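Local coordinates for leucine-rich-repeat protein (Methanosarcina barkeri, PDB 4WNR) that binds guanine nucleotides through its Roc G domain, here in the GDP-bound form and joined to COR-A, and as a full-length protein probably acts as a serine/threonine kinase, at residues L121-E127 with E154-L160; S56-R60 with I178-D183; E130-K134 with F164-Y169; S143-V147 with S171-F175. All blocks are in the same frame, centred on the assembly; numbering follows the deposited sequence.

Interaction 1. Residues L121-E127 with E154-L160; sequences LDSRRDE and ENPSFEL. With GDP (guanosine-5'-diphosphate), chain B.
S123 and F158 bring the two loops closest, with CA atoms 5.7 Å apart and no regular strand pairing between the segments. Both loops belong to the P-loop NTPase fold of the Roc domain and follow its parallel strands 116-121 and 145-149. A type I beta turn from N155 to F158 shapes the second loop. F158 starts with CG anti to the backbone N (chi1 178°), which sends the ring against the first loop. S123 CA lies 3.9 Å from the F158 ring centroid, a CH-pi contact over the face, and D122 C covers the same face nearer the rim. At the ring edge L121 CB meets F158 CZ. Further in, L121 CD1 touches L160 CD1 at 3.7 Å. The exposed end is polar. R124 NH1 and E154 OE1 form a salt bridge of 2.7 Å, but the guanidinium and carboxylate planes stand 63° apart and the hydrogen bond is weak. R124 also lies close to the like charge of K151, which E154 may partly offset. Within the first loop, R125 NH1 forms a salt bridge with D122 OD2 at 2.8 Å. The second oxygen of E154, OE2, lies 3.5 Å from N2 of the GDP guanine.

Interaction 2. Residues S56-R60 with I178-D183; sequences SLLKR and ISCKED. With GDP (guanosine-5'-diphosphate), chain B.
C180 O is gripped by two nitrogens of R60, NE at 2.8 Å and NH2 at 2.7 Å. The guanidinium takes the oxygen side-on and almost in its own plane. NE lies in the carbonyl plane, on a lone pair; NH2 is tilted 25° from that plane. A bend at chi2 (-64°) folds the arginine off helix 54-62 toward the loop. The D183 carboxylate stacks nearly parallel to the guanidinium, with D183 CB above its centre. The ion pair between R60 NH1 and D183 OD1 is long, 3.8 Å, and no N-H points at the oxygen. A leucine in place of R60 would probably leave C180 O without these two donors and the D183 charge without this mate. L57 CD1 packs on I178 CD1, and C180 SG rests against the helix backbone at L57 N. Both segments also hold the nucleotide. C180 N donates to GDP O6 at 2.8 Å, S56 OG donates to GDP O1A at 3.1 Å, and the K181 chain lies along the guanine. S179 OG accepts from E182 N, an ST motif. Residues 179-181 match the guanine-recognition loop of small G proteins, here tied to the helix that begins in the P-loop.

Interaction 3. Residues E130-K134 with F164-Y169; sequences EYWLK and FLQEKY
L133 and Y169 carry the contact. L133 CB sits over the centre of the Y169 ring, 3.8 Å from the centroid, a CH-pi contact. L133 is on helix 129-140 and Y169 just follows helix 162-168, neighbouring helices of the P-loop NTPase fold of the Roc domain. The opposite ring face is covered toward its rim by K168 CG, so the ring lies between K168 and L133. Y169 has CG anti to its carbonyl carbon (chi1 -54°), and the ring reaches across so that OH ends against the CG atoms of E130 and K134. With an alanine in place of Y169, a gap is likely to open beside L133, and the aliphatic parts of E130 and K134 would lose their partner. Next to the ring, L133 CD1 meets L165 CD2 at 3.8 Å. Further out, I172 backs both leucines. The short helix axes run nearly parallel, 14° apart, and come no closer than 11.7 Å; the Y169 ring and the leucines fill the spacing. At the charged rim, K168 NZ bonds to E130 OE1 at 2.8 Å, on the anti side and 31° out of the carboxylate plane. E130 OE1 also lies at the F164 ring edge, 3.7 Å from F164 CE2.

Interaction 4. Residues S143-V147 with S171-F175; sequences SPVLV and SIKGF
The F175 ring leans on V147, with F175 CD2 3.6 Å from V147 CB; the two side chains lie side by side and point the same way. R162, L165 and Q166 of helix 162-168 also touch this ring. The pair sits on parallel strands 145-149 and 172-177, which that helix joins in a beta-alpha-beta crossover of the Roc domain. V145 and I172 are on the same face of the sheet as V147 and F175. There I136 and L133 of helix 129-140 cover V145 and I172. V147 CG1 is anti to the backbone N (chi1 -173°), which leaves CG2 beside the N; V147 CG2 touches both I172 CG2, at 4.1 Å, and the F175 ring. Three backbone bonds tie the strands. V145 N donates to S171 O at 2.8 Å. K173 N donates to V145 O at 2.9 Å. V147 N donates to G174 O at 3.1 Å. V145 pairs with I172 but V147 with F175, so two residues, K173 and G174, stand opposite L146 alone. That extra residue makes a beta bulge. On the other face, L146 packs on helix 186-198, and its CD1 lies 4.1 Å from K173 CB. K173 bends at chi2 (-59°) and lies along P144, with K173 CE 3.8 Å from P144 CB.

All four contacts lie in the Roc domain. Interaction 4 joins two neighbouring sheet strands by backbone bonds. Interaction 3 lies about 10 Å away between centres, on the helices over one face of that sheet, and the two share a packed layer: L133 and L165 meet I172, and L165 meets F175. Interaction 1 joins two loops and interaction 2 a helix and a loop, both at the nucleotide end, and both touch GDP. Interactions 2, 3 and 4 are partly buried. Interaction 1 is the surface contact, but L121 reaches V147 of interaction 4 and L160 reaches L165 of interaction 3. Interaction 2 relies on arginine-to-carbonyl bonds; interaction 3 keeps its salt bridge outside an apolar centre.

Interaction 1. Residues L121-E127 with E154-L160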
# COMPACT_ATOMS: atom_id res chain seq x y z
N LEU A 121 6.15 -9.00 13.71
CA LEU A 121 6.93 -10.24 13.76
C LEU A 121 6.39 -11.18 14.82
O LEU A 121 5.59 -10.79 15.67
CB LEU A 121 8.40 -9.93 14.06
CG LEU A 121 9.12 -8.97 13.11
CD1 LEU A 121 10.47 -8.58 13.69
CD2 LEU A 121 9.28 -9.58 11.73
N ASP A 122 6.85 -12.43 14.77
CA ASP A 122 6.54 -13.43 15.80
C ASP A 122 7.65 -14.47 15.91
O ASP A 122 8.54 -14.54 15.06
CB ASP A 122 5.19 -14.11 15.53
CG ASP A 122 5.16 -14.88 14.23
OD1 ASP A 122 5.90 -14.51 13.29
OD2 ASP A 122 4.39 -15.86 14.14
N SER A 123 7.59 -15.27 16.97
CA SER A 123 8.67 -16.21 17.31
C SER A 123 8.79 -17.39 16.34
O SER A 123 9.89 -17.70 15.88
CB SER A 123 8.48 -16.74 18.73
OG SER A 123 7.21 -17.34 18.89
N ARG A 124 7.66 -18.02 16.04
CA ARG A 124 7.63 -19.26 15.24
C ARG A 124 8.54 -19.20 14.01
O ARG A 124 9.30 -20.14 13.74
CB ARG A 124 6.20 -19.61 14.82
CG ARG A 124 5.34 -20.12 15.97
CD ARG A 124 4.13 -20.90 15.48
NE ARG A 124 3.10 -20.05 14.88
CZ ARG A 124 2.21 -19.33 15.56
NH1 ARG A 124 2.20 -19.32 16.89
NH2 ARG A 124 1.33 -18.59 14.89
N ARG A 125 8.47 -18.10 13.27
CA ARG A 125 9.37 -17.86 12.14
C ARG A 125 10.66 -17.23 12.66
O ARG A 125 10.70 -16.03 12.96
CB ARG A 125 8.70 -16.98 11.09
CG ARG A 125 7.46 -17.62 10.48
CD ARG A 125 6.68 -16.65 9.61
NE ARG A 125 5.32 -17.14 9.38
CZ ARG A 125 4.32 -17.09 10.26
NH1 ARG A 125 4.51 -16.57 11.47
NH2 ARG A 125 3.13 -17.56 9.93
N ASP A 126 11.71 -18.04 12.76
CA ASP A 126 12.96 -17.63 13.40
C ASP A 126 13.77 -16.68 12.52
O ASP A 126 14.28 -17.07 11.46
CB ASP A 126 13.79 -18.87 13.76
CG ASP A 126 14.88 -18.58 14.79
OD1 ASP A 126 15.01 -17.42 15.25
OD2 ASP A 126 15.61 -19.53 15.15
N GLU A 127 13.89 -15.43 12.97
CA GLU A 127 14.70 -14.40 12.30
C GLU A 127 14.35 -14.20 10.83
O GLU A 127 15.10 -14.61 9.93
CB GLU A 127 16.20 -14.71 12.47
CG GLU A 127 16.70 -14.58 13.90
CD GLU A 127 16.66 -13.15 14.42
OE1 GLU A 127 17.23 -12.26 13.76
OE2 GLU A 127 16.06 -12.92 15.48
N GLU A 154 2.74 -16.44 23.75
CA GLU A 154 3.09 -17.78 23.25
C GLU A 154 4.59 -18.06 23.38
O GLU A 154 4.99 -19.22 23.51
CB GLU A 154 2.66 -17.94 21.79
CG GLU A 154 1.16 -17.93 21.59
CD GLU A 154 0.75 -18.31 20.18
OE1 GLU A 154 1.55 -18.11 19.24
OE2 GLU A 154 -0.38 -18.82 20.00
N ASN A 155 5.41 -17.01 23.32
CA ASN A 155 6.86 -17.14 23.45
C ASN A 155 7.47 -15.89 24.11
O ASN A 155 7.86 -14.95 23.42
CB ASN A 155 7.49 -17.38 22.07
CG ASN A 155 8.94 -17.84 22.15
OD1 ASN A 155 9.70 -17.38 23.00
ND2 ASN A 155 9.33 -18.74 21.26
N PRO A 156 7.53 -15.89 25.46
CA PRO A 156 8.08 -14.75 26.22
C PRO A 156 9.53 -14.40 25.90
O PRO A 156 9.89 -13.22 25.91
CB PRO A 156 7.97 -15.23 27.68
CG PRO A 156 6.87 -16.24 27.67
CD PRO A 156 6.97 -16.92 26.34
N SER A 157 10.35 -15.41 25.61
CA SER A 157 11.78 -15.22 25.39
C SER A 157 12.13 -14.61 24.03
O SER A 157 13.30 -14.34 23.76
CB SER A 157 12.52 -16.55 25.57
OG SER A 157 12.05 -17.52 24.64
N PHE A 158 11.13 -14.41 23.17
CA PHE A 158 11.36 -13.88 21.82
C PHE A 158 11.93 -12.46 21.86
O PHE A 158 11.29 -11.54 22.35
CB PHE A 158 10.05 -13.89 21.02
CG PHE A 158 10.18 -13.33 19.63
CD1 PHE A 158 11.10 -13.85 18.73
CD2 PHE A 158 9.37 -12.27 19.22
CE1 PHE A 158 11.22 -13.34 17.45
CE2 PHE A 158 9.48 -11.75 17.94
CZ PHE A 158 10.41 -12.28 17.06
N GLU A 159 13.15 -12.32 21.33
CA GLU A 159 13.84 -11.03 21.26
C GLU A 159 14.66 -10.92 19.98
O GLU A 159 14.84 -11.90 19.25
CB GLU A 159 14.76 -10.84 22.47
CG GLU A 159 14.07 -10.26 23.70
CD GLU A 159 13.84 -8.76 23.61
OE1 GLU A 159 13.94 -8.19 22.50
OE2 GLU A 159 13.56 -8.15 24.66
N LEU A 160 15.16 -9.71 19.71
CA LEU A 160 16.02 -9.43 18.56
C LEU A 160 17.27 -8.68 18.98
O LEU A 160 17.30 -8.06 20.05
CB LEU A 160 15.26 -8.60 17.52
CG LEU A 160 13.94 -9.16 16.99
CD1 LEU A 160 13.19 -8.11 16.19
CD2 LEU A 160 14.17 -10.41 16.16
PB GDP B . -2.35 -11.61 9.76
O1B GDP B . -1.19 -11.33 10.84
O2B GDP B . -2.69 -10.18 9.11
O3B GDP B . -1.90 -12.58 8.72
O3A GDP B . -3.71 -12.04 10.49
PA GDP B . -3.84 -12.34 12.07
O1A GDP B . -3.06 -11.38 12.88
O2A GDP B . -5.41 -12.20 12.35
O5' GDP B . -3.48 -13.89 12.30
C5' GDP B . -2.74 -14.28 13.42
C4' GDP B . -3.50 -15.41 14.14
O4' GDP B . -2.95 -15.54 15.47
C3' GDP B . -4.99 -15.11 14.35
O3' GDP B . -5.71 -16.34 14.54
C2' GDP B . -4.99 -14.29 15.62
O2' GDP B . -6.21 -14.51 16.36
C1' GDP B . -3.81 -14.84 16.41
N9 GDP B . -3.03 -13.77 17.10
C8 GDP B . -2.73 -12.55 16.66
N7 GDP B . -2.02 -11.93 17.60
C5 GDP B . -1.88 -12.77 18.63
C6 GDP B . -1.26 -12.62 19.80
O6 GDP B . -0.68 -11.58 20.09
N1 GDP B . -1.26 -13.68 20.71
C2 GDP B . -1.92 -14.86 20.36
N2 GDP B . -1.94 -15.89 21.21
N3 GDP B . -2.52 -14.95 19.17
C4 GDP B . -2.50 -13.91 18.31

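Interaction 2. Residues S56-R60 with I178-D183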
# COMPACT_ATOMS: atom_id res chain seq x y z
N SER A 56 -4.65 -8.17 13.63
CA SER A 56 -4.94 -8.10 15.07
C SER A 56 -4.43 -6.81 15.69
O SER A 56 -5.13 -6.18 16.49
CB SER A 56 -4.31 -9.29 15.80
OG SER A 56 -4.78 -10.52 15.27
N LEU A 57 -3.21 -6.42 15.34
CA LEU A 57 -2.60 -5.18 15.84
C LEU A 57 -3.40 -3.96 15.39
O LEU A 57 -3.60 -3.03 16.17
CB LEU A 57 -1.15 -5.06 15.36
CG LEU A 57 -0.38 -3.78 15.74
CD1 LEU A 57 -0.42 -3.53 17.24
CD2 LEU A 57 1.05 -3.88 15.25
N LEU A 58 -3.87 -3.98 14.15
CA LEU A 58 -4.69 -2.90 13.61
C LEU A 58 -5.99 -2.73 14.40
O LEU A 58 -6.41 -1.61 14.68
CB LEU A 58 -5.00 -3.14 12.13
CG LEU A 58 -5.85 -2.09 11.40
CD1 LEU A 58 -5.26 -0.70 11.55
CD2 LEU A 58 -5.98 -2.46 9.93
N LYS A 59 -6.61 -3.85 14.76
CA LYS A 59 -7.84 -3.83 15.57
C LYS A 59 -7.60 -3.21 16.94
O LYS A 59 -8.45 -2.47 17.45
CB LYS A 59 -8.41 -5.24 15.72
CG LYS A 59 -9.10 -5.77 14.47
CD LYS A 59 -9.52 -7.23 14.63
CE LYS A 59 -10.69 -7.39 15.59
NZ LYS A 59 -11.13 -8.80 15.70
N ARG A 60 -6.45 -3.52 17.54
CA ARG A 60 -6.09 -2.97 18.85
C ARG A 60 -5.81 -1.47 18.81
O ARG A 60 -6.11 -0.76 19.77
CB ARG A 60 -4.87 -3.72 19.42
CG ARG A 60 -5.17 -5.13 19.88
CD ARG A 60 -6.15 -5.16 21.04
NE ARG A 60 -6.22 -6.46 21.69
CZ ARG A 60 -7.02 -6.76 22.71
NH1 ARG A 60 -7.83 -5.84 23.22
NH2 ARG A 60 -7.00 -7.98 23.23
N ILE A 178 4.75 -7.01 22.17
CA ILE A 178 3.31 -6.88 22.38
C ILE A 178 2.58 -8.22 22.32
O ILE A 178 3.12 -9.23 21.85
CB ILE A 178 2.67 -5.92 21.36
CG1 ILE A 178 2.87 -6.43 19.93
CG2 ILE A 178 3.24 -4.52 21.52
CD1 ILE A 178 2.09 -5.66 18.89
N SER A 179 1.35 -8.22 22.82
CA SER A 179 0.44 -9.35 22.72
C SER A 179 -0.96 -8.83 22.41
O SER A 179 -1.60 -8.21 23.25
CB SER A 179 0.42 -10.15 24.02
OG SER A 179 -0.50 -11.23 23.95
N CYS A 180 -1.43 -9.09 21.19
CA CYS A 180 -2.77 -8.67 20.78
C CYS A 180 -3.87 -9.45 21.50
O CYS A 180 -4.98 -8.96 21.65
CB CYS A 180 -2.94 -8.81 19.26
SG CYS A 180 -1.89 -7.70 18.30
N LYS A 181 -3.54 -10.67 21.93
CA LYS A 181 -4.48 -11.50 22.68
C LYS A 181 -4.71 -10.95 24.08
O LYS A 181 -5.85 -10.70 24.47
CB LYS A 181 -3.97 -12.94 22.76
CG LYS A 181 -4.92 -13.92 23.44
CD LYS A 181 -4.41 -15.35 23.35
CE LYS A 181 -5.31 -16.31 24.10
NZ LYS A 181 -4.78 -17.70 24.07
N GLU A 182 -3.63 -10.76 24.82
CA GLU A 182 -3.69 -10.29 26.21
C GLU A 182 -3.71 -8.76 26.33
O GLU A 182 -3.83 -8.23 27.44
CB GLU A 182 -2.52 -10.85 27.01
CG GLU A 182 -2.50 -12.37 27.10
CD GLU A 182 -1.37 -12.92 27.96
OE1 GLU A 182 -0.42 -12.16 28.26
OE2 GLU A 182 -1.44 -14.11 28.33
N ASP A 183 -3.59 -8.06 25.21
CA ASP A 183 -3.60 -6.59 25.17
C ASP A 183 -2.45 -5.98 25.98
O ASP A 183 -2.65 -5.06 26.76
CB ASP A 183 -4.96 -6.05 25.64
CG ASP A 183 -5.18 -4.58 25.26
OD1 ASP A 183 -4.63 -4.13 24.23
OD2 ASP A 183 -5.90 -3.88 26.00
PB GDP B . -2.35 -11.61 9.76
O1B GDP B . -1.19 -11.33 10.84
O2B GDP B . -2.69 -10.18 9.11
O3B GDP B . -1.90 -12.58 8.72
O3A GDP B . -3.71 -12.04 10.49
PA GDP B . -3.84 -12.34 12.07
O1A GDP B . -3.06 -11.38 12.88
O2A GDP B . -5.41 -12.20 12.35
O5' GDP B . -3.48 -13.89 12.30
C5' GDP B . -2.74 -14.28 13.42
C4' GDP B . -3.50 -15.41 14.14
O4' GDP B . -2.95 -15.54 15.47
C3' GDP B . -4.99 -15.11 14.35
O3' GDP B . -5.71 -16.34 14.54
C2' GDP B . -4.99 -14.29 15.62
O2' GDP B . -6.21 -14.51 16.36
C1' GDP B . -3.81 -14.84 16.41
N9 GDP B . -3.03 -13.77 17.10
C8 GDP B . -2.73 -12.55 16.66
N7 GDP B . -2.02 -11.93 17.60
C5 GDP B . -1.88 -12.77 18.63
C6 GDP B . -1.26 -12.62 19.80
O6 GDP B . -0.68 -11.58 20.09
N1 GDP B . -1.26 -13.68 20.71
C2 GDP B . -1.92 -14.86 20.36
N2 GDP B . -1.94 -15.89 21.21
N3 GDP B . -2.52 -14.95 19.17
C4 GDP B . -2.50 -13.91 18.31

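Interaction 3. Residues E130-K134 with F164-Y169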
# COMPACT_ATOMS: atom_id res chain seq x y z
N GLU A 130 15.25 -9.17 9.30
CA GLU A 130 16.21 -8.51 8.42
C GLU A 130 15.85 -8.64 6.94
O GLU A 130 16.24 -7.80 6.13
CB GLU A 130 17.62 -9.04 8.68
CG GLU A 130 18.73 -8.15 8.13
CD GLU A 130 20.10 -8.51 8.67
OE1 GLU A 130 21.00 -7.65 8.61
OE2 GLU A 130 20.28 -9.65 9.16
N TYR A 131 15.12 -9.69 6.60
CA TYR A 131 14.54 -9.84 5.26
C TYR A 131 13.54 -8.71 4.98
O TYR A 131 13.59 -8.09 3.92
CB TYR A 131 13.87 -11.21 5.11
CG TYR A 131 12.84 -11.29 3.99
CD1 TYR A 131 13.24 -11.44 2.66
CD2 TYR A 131 11.48 -11.23 4.26
CE1 TYR A 131 12.30 -11.51 1.64
CE2 TYR A 131 10.54 -11.30 3.25
CZ TYR A 131 10.95 -11.44 1.94
OH TYR A 131 10.02 -11.52 0.94
N TRP A 132 12.66 -8.46 5.94
CA TRP A 132 11.63 -7.42 5.81
C TRP A 132 12.21 -6.00 5.87
O TRP A 132 11.68 -5.09 5.24
CB TRP A 132 10.54 -7.58 6.87
CG TRP A 132 9.50 -8.59 6.50
CD1 TRP A 132 9.34 -9.84 7.04
CD2 TRP A 132 8.47 -8.45 5.51
NE1 TRP A 132 8.27 -10.47 6.44
CE2 TRP A 132 7.72 -9.64 5.51
CE3 TRP A 132 8.11 -7.42 4.63
CZ2 TRP A 132 6.64 -9.84 4.65
CZ3 TRP A 132 7.03 -7.62 3.79
CH2 TRP A 132 6.30 -8.82 3.80
N LEU A 133 13.28 -5.82 6.64
CA LEU A 133 13.91 -4.50 6.78
C LEU A 133 14.60 -4.06 5.48
O LEU A 133 14.53 -2.89 5.11
CB LEU A 133 14.89 -4.49 7.95
CG LEU A 133 14.24 -4.56 9.34
CD1 LEU A 133 15.28 -4.89 10.40
CD2 LEU A 133 13.52 -3.26 9.67
N LYS A 134 15.26 -5.00 4.81
CA LYS A 134 15.84 -4.74 3.49
C LYS A 134 14.74 -4.46 2.46
O LYS A 134 14.91 -3.65 1.56
CB LYS A 134 16.68 -5.92 3.01
CG LYS A 134 17.97 -6.12 3.78
CD LYS A 134 18.75 -7.32 3.26
CE LYS A 134 19.98 -7.59 4.11
NZ LYS A 134 20.78 -8.73 3.60
N PHE A 164 22.05 -3.80 16.85
CA PHE A 164 22.54 -4.11 15.51
C PHE A 164 21.59 -3.63 14.42
O PHE A 164 22.02 -3.04 13.43
CB PHE A 164 22.78 -5.62 15.38
CG PHE A 164 23.16 -6.06 13.99
CD1 PHE A 164 24.44 -5.84 13.50
CD2 PHE A 164 22.23 -6.69 13.16
CE1 PHE A 164 24.79 -6.24 12.22
CE2 PHE A 164 22.58 -7.09 11.88
CZ PHE A 164 23.86 -6.87 11.41
N LEU A 165 20.29 -3.89 14.61
CA LEU A 165 19.28 -3.59 13.60
C LEU A 165 19.03 -2.10 13.41
O LEU A 165 18.97 -1.62 12.28
CB LEU A 165 17.97 -4.31 13.93
CG LEU A 165 17.98 -5.83 13.82
CD1 LEU A 165 16.70 -6.42 14.40
CD2 LEU A 165 18.17 -6.29 12.38
N GLN A 166 18.88 -1.36 14.51
CA GLN A 166 18.58 0.07 14.43
C GLN A 166 19.74 0.89 13.86
O GLN A 166 19.53 1.94 13.25
CB GLN A 166 18.15 0.62 15.79
CG GLN A 166 19.27 0.75 16.81
CD GLN A 166 18.77 1.20 18.17
OE1 GLN A 166 17.57 1.19 18.45
NE2 GLN A 166 19.70 1.60 19.04
N GLU A 167 20.96 0.40 14.06
CA GLU A 167 22.16 1.05 13.50
C GLU A 167 22.30 0.76 12.01
O GLU A 167 22.58 1.66 11.22
CB GLU A 167 23.41 0.59 14.25
CG GLU A 167 23.54 1.18 15.65
CD GLU A 167 24.68 0.59 16.45
OE1 GLU A 167 24.75 0.88 17.67
OE2 GLU A 167 25.51 -0.15 15.88
N LYS A 168 22.11 -0.50 11.63
CA LYS A 168 22.15 -0.91 10.22
C LYS A 168 20.97 -0.32 9.43
O LYS A 168 21.10 -0.01 8.25
CB LYS A 168 22.14 -2.43 10.09
CG LYS A 168 22.31 -2.94 8.67
CD LYS A 168 22.51 -4.44 8.62
CE LYS A 168 22.68 -4.94 7.20
NZ LYS A 168 22.96 -6.40 7.13
N TYR A 169 19.83 -0.17 10.10
CA TYR A 169 18.63 0.41 9.50
C TYR A 169 18.15 1.60 10.34
O TYR A 169 17.32 1.43 11.23
CB TYR A 169 17.53 -0.65 9.38
CG TYR A 169 17.97 -1.89 8.64
CD1 TYR A 169 17.90 -1.96 7.25
CD2 TYR A 169 18.46 -3.00 9.32
CE1 TYR A 169 18.31 -3.10 6.57
CE2 TYR A 169 18.87 -4.14 8.65
CZ TYR A 169 18.79 -4.18 7.28
OH TYR A 169 19.20 -5.32 6.62

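Interaction 4. Residues S143-V147 with S171-F175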
# COMPACT_ATOMS: atom_id res chain seq x y z
N SER A 143 11.29 6.38 4.91
CA SER A 143 10.10 6.18 5.73
C SER A 143 10.47 5.49 7.05
O SER A 143 11.22 4.52 7.04
CB SER A 143 9.07 5.33 4.98
OG SER A 143 8.57 6.02 3.85
N PRO A 144 9.95 6.00 8.18
CA PRO A 144 10.26 5.39 9.47
C PRO A 144 9.58 4.04 9.67
O PRO A 144 8.53 3.77 9.08
CB PRO A 144 9.72 6.41 10.49
CG PRO A 144 8.64 7.13 9.76
CD PRO A 144 9.10 7.20 8.34
N VAL A 145 10.19 3.19 10.49
CA VAL A 145 9.71 1.84 10.74
C VAL A 145 9.55 1.60 12.23
O VAL A 145 10.42 1.95 13.02
CB VAL A 145 10.69 0.78 10.17
CG1 VAL A 145 10.13 -0.62 10.34
CG2 VAL A 145 10.98 1.05 8.70
N LEU A 146 8.41 1.01 12.61
CA LEU A 146 8.18 0.58 13.99
C LEU A 146 8.02 -0.94 14.02
O LEU A 146 7.11 -1.49 13.39
CB LEU A 146 6.93 1.25 14.56
CG LEU A 146 7.14 2.63 15.20
CD1 LEU A 146 7.61 3.66 14.18
CD2 LEU A 146 5.86 3.10 15.87
N VAL A 147 8.92 -1.61 14.73
CA VAL A 147 8.93 -3.07 14.79
C VAL A 147 8.08 -3.56 15.96
O VAL A 147 8.31 -3.17 17.10
CB VAL A 147 10.36 -3.63 14.93
CG1 VAL A 147 10.36 -5.15 14.80
CG2 VAL A 147 11.28 -3.02 13.88
N SER A 171 16.09 3.86 9.81
CA SER A 171 14.65 4.08 9.73
C SER A 171 13.86 3.49 10.91
O SER A 171 12.76 3.93 11.20
CB SER A 171 14.10 3.51 8.41
OG SER A 171 14.54 2.18 8.20
N ILE A 172 14.44 2.49 11.58
CA ILE A 172 13.81 1.89 12.76
C ILE A 172 13.80 2.89 13.92
O ILE A 172 14.86 3.32 14.38
CB ILE A 172 14.52 0.59 13.20
CG1 ILE A 172 14.42 -0.47 12.10
CG2 ILE A 172 13.90 0.05 14.49
CD1 ILE A 172 15.34 -1.66 12.31
N LYS A 173 12.61 3.23 14.40
CA LYS A 173 12.44 4.20 15.48
C LYS A 173 12.19 3.55 16.85
O LYS A 173 12.32 4.21 17.88
CB LYS A 173 11.29 5.17 15.17
CG LYS A 173 11.42 5.89 13.83
CD LYS A 173 12.70 6.70 13.74
CE LYS A 173 12.76 7.50 12.44
NZ LYS A 173 14.07 8.18 12.26
N GLY A 174 11.81 2.27 16.85
CA GLY A 174 11.58 1.56 18.11
C GLY A 174 11.14 0.12 17.95
O GLY A 174 10.55 -0.26 16.94
N PHE A 175 11.45 -0.68 18.97
CA PHE A 175 11.01 -2.08 19.05
C PHE A 175 10.01 -2.22 20.18
O PHE A 175 10.15 -1.59 21.23
CB PHE A 175 12.20 -3.00 19.30
CG PHE A 175 13.26 -2.94 18.23
CD1 PHE A 175 14.29 -2.01 18.30
CD2 PHE A 175 13.23 -3.82 17.15
CE1 PHE A 175 15.26 -1.95 17.33
CE2 PHE A 175 14.21 -3.77 16.17
CZ PHE A 175 15.22 -2.83 16.26